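Local coordinates for LasR-specific antiactivator QslA domain-containing protein (Pseudomonas aeruginosa, PDB 4NG2), which probably acts as an antiactivator that binds the quorum-sensing regulator LasR and restrains its transcriptional activity, at residues 47-51 / 89-93. Sequence-based numbering, arbitrary orientation.
Sequences WPVPA and MQKTA
The indole of W47 reaches across to the first turn of helix 88-107 and gives its N-H to a backbone carbonyl there: NE1 lies 3.2 Å from M89 O. The bond is moderately bent, with an N-H...O angle of 149°, and the oxygen lies somewhat out of the indole plane while the donor is tilted from the plane of the carbonyl. That carbonyl also accepts the regular helical bond from A93 N, and the two donors come to it from opposite faces of its plane, so the tryptophan joins the helix without displacing an intrahelical bond. The six-membered end of the ring runs on along the same turn. There A93 CB lies over one face, near the edge of the ring, 3.6 Å from W47 CZ2, while T92 OG1 approaches that same ring carbon.

The M89 and W47 side chains run antiparallel past each other. Bends at chi2 (89°) and chi3 (80°) turn the end of the methionine toward P48 and V49, and its sulfur makes an oblique Met-aromatic contact with the five-membered ring of W47, 5.5 Å from M89 SD to the centroid. Residues 47-51 link strand 43-46 of the two-stranded antiparallel sheet to helix 52-66, for which A51 is the N-cap residue; the contact thus ties the sheet-to-helix connection to the C-terminal helix of the QslA fold.

Both methyls of V49 meet the methionine, V49 CG1 touching M89 CE at 3.6 Å and V49 CG2 meeting M89 CG at 3.7 Å, and P48 CB lies 4.1 Å from M89 CE. Another protein chain of the assembly packs on W47, V49 and T92 through apolar side chains. Farther along, A51 CB faces A93 CB at 4.1 Å; A93 also touches A54 and I55 of helix 52-66.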
loop_
_atom_site.group_PDB
_atom_site.type_symbol
_atom_site.label_atom_id
_atom_site.label_comp_id
_atom_site.label_asym_id
_atom_site.label_seq_id
_atom_site.Cartn_x
_atom_site.Cartn_y
_atom_site.Cartn_z
ATOM N N TRP E 47 8.577 -7.634 8.048
ATOM C CA TRP E 47 7.430 -7.373 8.925
ATOM C C TRP E 47 7.918 -6.790 10.240
ATOM O O TRP E 47 8.983 -7.164 10.721
ATOM C CB TRP E 47 6.647 -8.651 9.198
ATOM C CG TRP E 47 5.171 -8.460 9.227
ATOM C CD1 TRP E 47 4.369 -8.345 10.336
ATOM C CD2 TRP E 47 4.306 -8.370 8.097
ATOM N NE1 TRP E 47 3.066 -8.178 9.956
ATOM C CE2 TRP E 47 2.995 -8.198 8.586
ATOM C CE3 TRP E 47 4.510 -8.413 6.714
ATOM C CZ2 TRP E 47 1.894 -8.058 7.738
ATOM C CZ3 TRP E 47 3.419 -8.280 5.877
ATOM C CH2 TRP E 47 2.130 -8.107 6.386
ATOM N N PRO E 48 7.149 -5.856 10.812
ATOM C CA PRO E 48 7.563 -5.154 12.029
ATOM C C PRO E 48 7.709 -6.077 13.227
ATOM O O PRO E 48 8.388 -5.712 14.188
ATOM C CB PRO E 48 6.424 -4.152 12.268
ATOM C CG PRO E 48 5.850 -3.921 10.895
ATOM C CD PRO E 48 5.942 -5.263 10.213
ATOM N N VAL E 49 7.059 -7.234 13.184
ATOM C CA VAL E 49 7.197 -8.204 14.251
ATOM C C VAL E 49 7.325 -9.574 13.630
ATOM O O VAL E 49 6.942 -9.759 12.474
ATOM C CB VAL E 49 5.981 -8.195 15.203
ATOM C CG1 VAL E 49 5.655 -6.780 15.625
ATOM C CG2 VAL E 49 4.784 -8.843 14.546
ATOM N N PRO E 50 7.867 -10.542 14.392
ATOM C CA PRO E 50 7.916 -11.906 13.858
ATOM C C PRO E 50 6.490 -12.370 13.615
ATOM O O PRO E 50 5.636 -12.210 14.488
ATOM C CB PRO E 50 8.574 -12.712 14.990
ATOM C CG PRO E 50 8.352 -11.906 16.231
ATOM C CD PRO E 50 8.342 -10.465 15.788
ATOM N N ALA E 51 6.235 -12.930 12.440
ATOM C CA ALA E 51 4.881 -13.233 12.035
ATOM C C ALA E 51 4.774 -14.354 11.012
ATOM O O ALA E 51 3.764 -14.430 10.289
ATOM C CB ALA E 51 4.205 -11.959 11.493
ATOM N N MET E 89 -1.363 -6.821 13.863
ATOM C CA MET E 89 -0.164 -7.152 13.104
ATOM C C MET E 89 -0.212 -8.574 12.497
ATOM O O MET E 89 0.309 -8.828 11.407
ATOM C CB MET E 89 1.078 -6.961 13.977
ATOM C CG MET E 89 2.284 -6.514 13.206
ATOM S SD MET E 89 2.419 -4.733 13.086
ATOM C CE MET E 89 3.108 -4.380 14.682
ATOM N N GLN E 90 -0.852 -9.507 13.184
ATOM C CA GLN E 90 -0.994 -10.822 12.599
ATOM C C GLN E 90 -2.100 -10.833 11.577
ATOM O O GLN E 90 -2.003 -11.511 10.567
ATOM C CB GLN E 90 -1.279 -11.859 13.666
ATOM C CG GLN E 90 -0.099 -12.160 14.522
ATOM C CD GLN E 90 -0.467 -13.175 15.564
ATOM O OE1 GLN E 90 -1.088 -12.838 16.586
ATOM N NE2 GLN E 90 -0.125 -14.447 15.302
ATOM N N LYS E 91 -3.169 -10.097 11.847
ATOM C CA LYS E 91 -4.274 -10.066 10.908
ATOM C C LYS E 91 -3.740 -9.612 9.559
ATOM O O LYS E 91 -4.089 -10.175 8.522
ATOM C CB LYS E 91 -5.401 -9.142 11.384
ATOM C CG LYS E 91 -6.170 -9.633 12.600
ATOM C CD LYS E 91 -7.141 -8.548 13.114
ATOM C CE LYS E 91 -7.766 -8.933 14.466
ATOM N NZ LYS E 91 -8.459 -10.236 14.413
ATOM N N THR E 92 -2.882 -8.602 9.552
ATOM C CA THR E 92 -2.455 -8.073 8.271
ATOM C C THR E 92 -1.424 -8.988 7.632
ATOM O O THR E 92 -1.295 -9.007 6.421
ATOM C CB THR E 92 -1.968 -6.600 8.344
ATOM O OG1 THR E 92 -0.904 -6.474 9.288
ATOM C CG2 THR E 92 -3.093 -5.703 8.769
ATOM N N ALA E 93 -0.696 -9.755 8.437
ATOM C CA ALA E 93 0.221 -10.736 7.875
ATOM C C ALA E 93 -0.585 -11.815 7.182
ATOM O O ALA E 93 -0.227 -12.279 6.097
ATOM C CB ALA E 93 1.107 -11.331 8.945
#